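Local atomic coordinates of type IV pilus biogenesis factor PilY1 (Pseudomonas aeruginosa, PDB entry 3HX6), a protein that primes type IV pilus assembly, takes part in twitching motility and adhesion to host cells, and probably regulates pilus retraction through calcium binding and release. Residues Val459-Thr464 and Pro540-Ser545; Lys507-Tyr512 and Asn516-Gly521. The protein carries 3 engineered substitutions. All blocks are in the same frame, centred on the assembly; numbering follows the deposited sequence.

Contact 1 (Val459-Thr464 and Pro540-Ser545); sequences VVLLQT and PEVCSS
The one flat group at this contact is the side-chain amide of Gln-463, and Ser-544 meets it at its NH2 end; nothing of 540-545 lies over either face. Ser-544 CB stands 3.6 Å from Gln-463 NE2, beyond the NH2 end but well to one side of the amide plane, about 30° off the line of the C-N bond. With CG anti to the backbone N (chi1 -179°) and the chain extended beyond it, this long residue of strand 459-466 spans the gap to a short one just past the end of strand 539-543. The hydroxyl of Ser-544 makes no bond to the amide: Ser-544 OG is 4.4 Å from Gln-463 NE2 and is instead weakly hydrogen-bonded to Gln-524. Leu-530 packs against Gln-463 as well.

Two residues earlier in each segment the same register brings Leu-461 and Val-542 together. Leu-461 CD1 points at Val-542, 4.4 Å from Val-542 CB, and approaches CG2 about as closely, a loose apolar touch of branched side chains suited to a buried seam. Ile-454 and Ile-456 of the neighbouring strand also touch the leucine, and Leu-549 and Val-551 the valine.

The two segments run in the same sense, yet Leu-461 CA and Val-542 CA are 8.1 Å apart, too far for backbone bonding. They are therefore packed across an interface between sheets: 459-466 belongs to the ten-stranded mixed sheet, and 539-543 is the central strand of the small C-terminal one, tied to its neighbour by the disulfide Cys-543 to Cys-548.

With no hydrogen bond crossing the seam, the chemistry implies van der Waals packing alone, apolar at one end and amide against methylene at the other, while strand 459-466 spends its backbone bonds on Ile-454, Tyr-481 and Leu-483.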
ATOM      1  N   VAL A 459      -3.250  -4.428  18.186  1.00 15.39           N
ATOM      2  CA  VAL A 459      -2.544  -5.704  18.218  1.00 15.52           C
ATOM      3  C   VAL A 459      -1.034  -5.539  18.307  1.00 14.68           C
ATOM      4  O   VAL A 459      -0.476  -4.536  17.863  1.00 14.98           O
ATOM      5  CB  VAL A 459      -2.824  -6.562  16.950  1.00 16.90           C
ATOM      6  CG1 VAL A 459      -4.299  -6.584  16.635  1.00 17.52           C
ATOM      7  CG2 VAL A 459      -2.033  -6.028  15.772  1.00 16.77           C
ATOM      8  N   VAL A 460      -0.376  -6.529  18.894  1.00 13.82           N
ATOM      9  CA  VAL A 460       1.074  -6.520  18.960  1.00 13.59           C
ATOM     10  C   VAL A 460       1.475  -7.789  18.227  1.00 13.71           C
ATOM     11  O   VAL A 460       0.985  -8.876  18.528  1.00 14.90           O
ATOM     12  CB  VAL A 460       1.607  -6.523  20.409  1.00 15.96           C
ATOM     13  CG1 VAL A 460       1.129  -7.758  21.157  1.00 12.99           C
ATOM     14  CG2 VAL A 460       3.128  -6.449  20.384  1.00 12.89           C
ATOM     15  N   LEU A 461       2.331  -7.633  17.228  1.00 12.48           N
ATOM     16  CA  LEU A 461       2.783  -8.748  16.415  1.00 13.15           C
ATOM     17  C   LEU A 461       4.210  -9.100  16.799  1.00 12.64           C
ATOM     18  O   LEU A 461       5.062  -8.227  16.898  1.00 13.16           O
ATOM     19  CB  LEU A 461       2.712  -8.346  14.944  1.00 14.63           C
ATOM     20  CG  LEU A 461       1.309  -7.933  14.492  1.00 14.63           C
ATOM     21  CD1 LEU A 461       1.398  -7.091  13.231  1.00 17.09           C
ATOM     22  CD2 LEU A 461       0.461  -9.181  14.266  1.00 13.48           C
ATOM     23  N   LEU A 462       4.471 -10.380  17.022  1.00 13.00           N
ATOM     24  CA  LEU A 462       5.806 -10.803  17.406  1.00 12.85           C
ATOM     25  C   LEU A 462       6.128 -12.176  16.852  1.00 13.61           C
ATOM     26  O   LEU A 462       5.238 -12.946  16.494  1.00 14.23           O
ATOM     27  CB  LEU A 462       5.938 -10.835  18.931  1.00 11.34           C
ATOM     28  CG  LEU A 462       4.962 -11.772  19.651  1.00 11.84           C
ATOM     29  CD1 LEU A 462       5.646 -12.377  20.857  1.00 14.57           C
ATOM     30  CD2 LEU A 462       3.708 -11.016  20.066  1.00 11.95           C
ATOM     31  N   GLN A 463       7.415 -12.475  16.782  1.00 14.10           N
ATOM     32  CA  GLN A 463       7.862 -13.762  16.296  1.00 16.16           C
ATOM     33  C   GLN A 463       8.836 -14.322  17.305  1.00 16.16           C
ATOM     34  O   GLN A 463       9.783 -13.653  17.713  1.00 17.28           O
ATOM     35  CB  GLN A 463       8.564 -13.628  14.948  1.00 18.98           C
ATOM     36  CG  GLN A 463       9.024 -14.958  14.377  1.00 23.72           C
ATOM     37  CD  GLN A 463       9.972 -14.784  13.210  1.00 27.46           C
ATOM     38  OE1 GLN A 463      11.104 -14.318  13.375  1.00 30.62           O
ATOM     39  NE2 GLN A 463       9.518 -15.147  12.025  1.00 27.81           N
ATOM     40  N   THR A 464       8.602 -15.558  17.702  1.00 13.67           N
ATOM     41  CA  THR A 464       9.469 -16.205  18.660  1.00 16.75           C
ATOM     42  C   THR A 464      10.294 -17.284  17.963  1.00 17.15           C
ATOM     43  O   THR A 464       9.971 -17.719  16.853  1.00 16.66           O
ATOM     44  CB  THR A 464       8.651 -16.877  19.741  1.00 17.36           C
ATOM     45  OG1 THR A 464       9.520 -17.341  20.774  1.00 29.63           O
ATOM     46  CG2 THR A 464       7.916 -18.055  19.150  1.00 14.67           C
ATOM     47  N   PRO A 540      -2.780  -3.950   5.486  1.00 35.72           N
ATOM     48  CA  PRO A 540      -1.514  -4.223   6.173  1.00 32.07           C
ATOM     49  C   PRO A 540      -1.248  -5.724   6.203  1.00 30.12           C
ATOM     50  O   PRO A 540      -2.165  -6.526   6.379  1.00 29.74           O
ATOM     51  CB  PRO A 540      -1.751  -3.651   7.564  1.00 31.57           C
ATOM     52  CG  PRO A 540      -3.215  -3.883   7.765  1.00 31.42           C
ATOM     53  CD  PRO A 540      -3.799  -3.472   6.437  1.00 34.07           C
ATOM     54  N   GLU A 541       0.009  -6.097   6.007  1.00 28.27           N
ATOM     55  CA  GLU A 541       0.415  -7.494   6.022  1.00 28.26           C
ATOM     56  C   GLU A 541       1.646  -7.617   6.886  1.00 26.95           C
ATOM     57  O   GLU A 541       2.422  -6.676   7.003  1.00 27.95           O
ATOM     58  CB  GLU A 541       0.829  -7.984   4.636  1.00 29.33           C
ATOM     59  CG  GLU A 541      -0.212  -7.984   3.560  1.00 33.65           C
ATOM     60  CD  GLU A 541       0.244  -8.821   2.381  1.00 34.01           C
ATOM     61  OE1 GLU A 541       1.423  -8.689   1.985  1.00 33.39           O
ATOM     62  OE2 GLU A 541      -0.569  -9.609   1.858  1.00 37.47           O
ATOM     63  N   VAL A 542       1.831  -8.789   7.473  1.00 25.97           N
ATOM     64  CA  VAL A 542       3.009  -9.042   8.274  1.00 27.11           C
ATOM     65  C   VAL A 542       3.701 -10.201   7.571  1.00 27.19           C
ATOM     66  O   VAL A 542       3.082 -11.220   7.277  1.00 25.96           O
ATOM     67  CB  VAL A 542       2.651  -9.422   9.734  1.00 27.49           C
ATOM     68  CG1 VAL A 542       1.806 -10.689   9.771  1.00 27.87           C
ATOM     69  CG2 VAL A 542       3.925  -9.604  10.542  1.00 26.88           C
ATOM     70  N   CYS A 543       4.977 -10.030   7.264  1.00 29.40           N
ATOM     71  CA  CYS A 543       5.711 -11.076   6.579  1.00 34.68           C
ATOM     72  C   CYS A 543       6.878 -11.547   7.427  1.00 36.38           C
ATOM     73  O   CYS A 543       7.379 -10.815   8.276  1.00 36.23           O
ATOM     74  CB  CYS A 543       6.259 -10.567   5.244  1.00 35.57           C
ATOM     75  SG  CYS A 543       5.085  -9.753   4.106  1.00 41.86           S
ATOM     76  N   SER A 544       7.305 -12.778   7.188  1.00 40.03           N
ATOM     77  CA  SER A 544       8.433 -13.336   7.910  1.00 45.44           C
ATOM     78  C   SER A 544       9.368 -13.971   6.894  1.00 49.04           C
ATOM     79  O   SER A 544      10.471 -13.481   6.648  1.00 49.23           O
ATOM     80  CB  SER A 544       7.964 -14.388   8.917  1.00 44.34           C
ATOM     81  OG  SER A 544       7.332 -15.471   8.263  1.00 46.67           O
ATOM     82  N   SER A 545       8.903 -15.058   6.292  1.00 52.20           N
ATOM     83  CA  SER A 545       9.682 -15.779   5.306  1.00 55.44           C
ATOM     84  C   SER A 545       8.757 -16.749   4.598  1.00 57.52           C
ATOM     85  O   SER A 545       8.061 -17.542   5.241  1.00 59.36           O
ATOM     86  CB  SER A 545      10.814 -16.546   5.989  1.00 56.73           C
ATOM     87  OG  SER A 545      11.579 -17.273   5.045  1.00 59.59           O
TER

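Contact 2 (Lys507-Tyr512 and Asn516-Gly521); sequences KSDYSY and NVAVSG
Asp-509 and Val-519 share a water that three groups grip: it donates to Asp-509 OD1 at 2.7 Å and, weakly, to Ser-508 O, and accepts from Val-519 N, also at 2.7 Å. Thus it ties the end of the 3-10 turn to the chain leaving the hairpin, and a carboxylate suits the spot as a strong acceptor.

Beside it, Tyr-510 and Val-517 form an antiparallel hydrogen-bonded pair. Tyr-510 N to Val-517 O measures 2.8 Å and is nearly linear (174°); the return bond, Val-517 N to Tyr-510 O, has the same length. Ser-511 and Asn-516 follow as a non-hydrogen-bonded pair, their polar side chains linked on the exposed face by a second water between Ser-511 OG and Asn-516 OD1.

Tyr-510 and Val-517 share the other face, where Tyr-512 CB comes within 4.4 Å of Val-517 CB. From the chain beyond, Val-519 CG2 touches Tyr-510 CB (3.7 Å) and rests near Ser-508 O. With chi1 at 173° the tyrosine ring of Tyr-510 swings to the carbonyl side and away from the partner strand.

The Tyr-510 side chain packs on Leu-399, Ala-401 and Ser-403 of strand 392-405 and on Ile-414 of strand 408-415, where Tyr-512 packs too. Ser-520 and Gly-521 make a classic beta bulge opposite Arg-413, through which the hairpin runs on into strand 521-524 of the large sheet.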
ATOM      1  N   LYS A 507     -13.024 -17.337   8.342  1.00 24.17           N
ATOM      2  CA  LYS A 507     -12.411 -18.543   7.799  1.00 22.77           C
ATOM      3  C   LYS A 507     -11.080 -18.826   8.501  1.00 23.17           C
ATOM      4  O   LYS A 507     -10.550 -19.939   8.435  1.00 22.02           O
ATOM      5  CB  LYS A 507     -12.155 -18.385   6.302  1.00 25.02           C
ATOM      6  CG  LYS A 507     -13.372 -18.570   5.410  1.00 27.14           C
ATOM      7  CD  LYS A 507     -12.965 -18.451   3.942  1.00 29.56           C
ATOM      8  CE  LYS A 507     -14.099 -18.825   3.007  1.00 30.27           C
ATOM      9  NZ  LYS A 507     -15.283 -17.965   3.239  1.00 32.55           N
ATOM     10  N   SER A 508     -10.536 -17.815   9.172  1.00 20.48           N
ATOM     11  CA  SER A 508      -9.264 -17.976   9.864  1.00 21.41           C
ATOM     12  C   SER A 508      -9.411 -18.253  11.353  1.00 21.62           C
ATOM     13  O   SER A 508      -8.421 -18.483  12.045  1.00 20.50           O
ATOM     14  CB  SER A 508      -8.398 -16.737   9.654  1.00 20.60           C
ATOM     15  OG  SER A 508      -8.051 -16.599   8.289  1.00 21.55           O
ATOM     16  N   ASP A 509     -10.642 -18.237  11.850  1.00 22.30           N
ATOM     17  CA  ASP A 509     -10.860 -18.497  13.265  1.00 23.80           C
ATOM     18  C   ASP A 509     -10.778 -19.987  13.561  1.00 23.67           C
ATOM     19  O   ASP A 509     -10.803 -20.809  12.650  1.00 22.74           O
ATOM     20  CB  ASP A 509     -12.208 -17.929  13.715  1.00 27.14           C
ATOM     21  CG  ASP A 509     -12.212 -16.412  13.735  1.00 31.14           C
ATOM     22  OD1 ASP A 509     -11.107 -15.826  13.792  1.00 30.92           O
ATOM     23  OD2 ASP A 509     -13.308 -15.809  13.707  1.00 32.97           O
ATOM     24  N   TYR A 510     -10.672 -20.327  14.839  1.00 22.41           N
ATOM     25  CA  TYR A 510     -10.554 -21.717  15.242  1.00 23.17           C
ATOM     26  C   TYR A 510     -11.552 -22.083  16.330  1.00 24.19           C
ATOM     27  O   TYR A 510     -11.879 -21.265  17.197  1.00 23.96           O
ATOM     28  CB  TYR A 510      -9.115 -21.981  15.708  1.00 23.93           C
ATOM     29  CG  TYR A 510      -8.870 -23.336  16.322  1.00 23.25           C
ATOM     30  CD1 TYR A 510      -9.067 -23.550  17.685  1.00 24.59           C
ATOM     31  CD2 TYR A 510      -8.430 -24.408  15.544  1.00 24.20           C
ATOM     32  CE1 TYR A 510      -8.830 -24.795  18.261  1.00 25.58           C
ATOM     33  CE2 TYR A 510      -8.192 -25.661  16.110  1.00 23.76           C
ATOM     34  CZ  TYR A 510      -8.393 -25.845  17.466  1.00 26.29           C
ATOM     35  OH  TYR A 510      -8.161 -27.073  18.040  1.00 26.82           O
ATOM     36  N   SER A 511     -12.046 -23.314  16.273  1.00 24.05           N
ATOM     37  CA  SER A 511     -13.009 -23.787  17.257  1.00 24.58           C
ATOM     38  C   SER A 511     -12.279 -24.349  18.473  1.00 25.03           C
ATOM     39  O   SER A 511     -11.782 -25.474  18.451  1.00 24.77           O
ATOM     40  CB  SER A 511     -13.909 -24.857  16.638  1.00 25.90           C
ATOM     41  OG  SER A 511     -14.888 -25.290  17.562  1.00 26.52           O
ATOM     42  N   TYR A 512     -12.211 -23.549  19.530  1.00 26.32           N
ATOM     43  CA  TYR A 512     -11.545 -23.939  20.764  1.00 28.05           C
ATOM     44  C   TYR A 512     -12.581 -24.328  21.811  1.00 30.96           C
ATOM     45  O   TYR A 512     -13.194 -23.468  22.439  1.00 31.23           O
ATOM     46  CB  TYR A 512     -10.687 -22.776  21.272  1.00 26.50           C
ATOM     47  CG  TYR A 512     -10.106 -22.954  22.659  1.00 25.99           C
ATOM     48  CD1 TYR A 512      -9.453 -24.131  23.026  1.00 24.10           C
ATOM     49  CD2 TYR A 512     -10.177 -21.922  23.595  1.00 25.28           C
ATOM     50  CE1 TYR A 512      -8.882 -24.275  24.291  1.00 22.69           C
ATOM     51  CE2 TYR A 512      -9.609 -22.053  24.859  1.00 25.65           C
ATOM     52  CZ  TYR A 512      -8.963 -23.230  25.201  1.00 24.66           C
ATOM     53  OH  TYR A 512      -8.399 -23.344  26.449  1.00 25.53           O
ATOM     54  N   ASN A 516     -15.787 -20.264  18.859  1.00 27.41           N
ATOM     55  CA  ASN A 516     -15.095 -19.722  17.694  1.00 26.16           C
ATOM     56  C   ASN A 516     -14.194 -18.636  18.255  1.00 25.87           C
ATOM     57  O   ASN A 516     -14.664 -17.621  18.775  1.00 25.95           O
ATOM     58  CB  ASN A 516     -16.067 -19.126  16.680  1.00 26.03           C
ATOM     59  CG  ASN A 516     -16.853 -20.187  15.946  1.00 28.04           C
ATOM     60  OD1 ASN A 516     -16.320 -21.249  15.617  1.00 25.31           O
ATOM     61  ND2 ASN A 516     -18.123 -19.905  15.674  1.00 24.75           N
ATOM     62  N   VAL A 517     -12.894 -18.860  18.141  1.00 23.36           N
ATOM     63  CA  VAL A 517     -11.914 -17.947  18.687  1.00 22.71           C
ATOM     64  C   VAL A 517     -10.871 -17.501  17.669  1.00 21.36           C
ATOM     65  O   VAL A 517     -10.600 -18.195  16.691  1.00 18.43           O
ATOM     66  CB  VAL A 517     -11.224 -18.636  19.891  1.00 24.17           C
ATOM     67  CG1 VAL A 517      -9.865 -18.077  20.121  1.00 28.31           C
ATOM     68  CG2 VAL A 517     -12.088 -18.484  21.132  1.00 27.01           C
ATOM     69  N   ALA A 518     -10.298 -16.325  17.903  1.00 18.67           N
ATOM     70  CA  ALA A 518      -9.259 -15.810  17.030  1.00 18.36           C
ATOM     71  C   ALA A 518      -8.004 -16.628  17.316  1.00 17.55           C
ATOM     72  O   ALA A 518      -7.761 -17.021  18.457  1.00 15.67           O
ATOM     73  CB  ALA A 518      -9.002 -14.342  17.330  1.00 16.35           C
ATOM     74  N   VAL A 519      -7.223 -16.903  16.279  1.00 17.22           N
ATOM     75  CA  VAL A 519      -5.984 -17.656  16.445  1.00 18.11           C
ATOM     76  C   VAL A 519      -4.916 -16.636  16.830  1.00 17.91           C
ATOM     77  O   VAL A 519      -4.740 -15.640  16.138  1.00 17.56           O
ATOM     78  CB  VAL A 519      -5.576 -18.361  15.132  1.00 18.19           C
ATOM     79  CG1 VAL A 519      -4.128 -18.867  15.227  1.00 17.64           C
ATOM     80  CG2 VAL A 519      -6.527 -19.523  14.856  1.00 18.90           C
ATOM     81  N   SER A 520      -4.206 -16.879  17.926  1.00 15.20           N
ATOM     82  CA  SER A 520      -3.189 -15.932  18.359  1.00 16.43           C
ATOM     83  C   SER A 520      -1.800 -16.243  17.829  1.00 16.31           C
ATOM     84  O   SER A 520      -0.973 -15.346  17.681  1.00 16.31           O
ATOM     85  CB  SER A 520      -3.151 -15.866  19.885  1.00 17.10           C
ATOM     86  OG  SER A 520      -4.368 -15.350  20.385  1.00 18.22           O
ATOM     87  N   GLY A 521      -1.544 -17.511  17.541  1.00 15.53           N
ATOM     88  CA  GLY A 521      -0.236 -17.882  17.044  1.00 16.10           C
ATOM     89  C   GLY A 521      -0.268 -18.929  15.950  1.00 16.80           C
ATOM     90  O   GLY A 521      -1.165 -19.772  15.907  1.00 15.35           O
TER
HETATM   91  O   HOH W   1      -8.428 -16.106  13.962  1.00 26.80           O
HETATM   92  O   HOH W   2     -16.856 -23.454  17.731  1.00 32.69           O

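Overall arrangement
Both contacts lie in this chain's C-terminal, beta-propeller-containing domain of PilY1 and involve the same ten-stranded mixed sheet. Contact 2 is a local hairpin whose outgoing chain enters that sheet as strand 521-524; strand 477-483 then separates this from 459-466, the strand used by contact 1. The hairpin also falls within the sequence between the two segments of contact 1, so the chain makes it before returning to build the small sheet holding 540-543. The centres of contact 1 and contact 2 are about 17 Å apart, and the nearest atoms of contact 1 and contact 2 about 7 Å. Neither is part of the calcium site; contact 1 is packing between sheets, contact 2 a hydrogen-bonded hairpin.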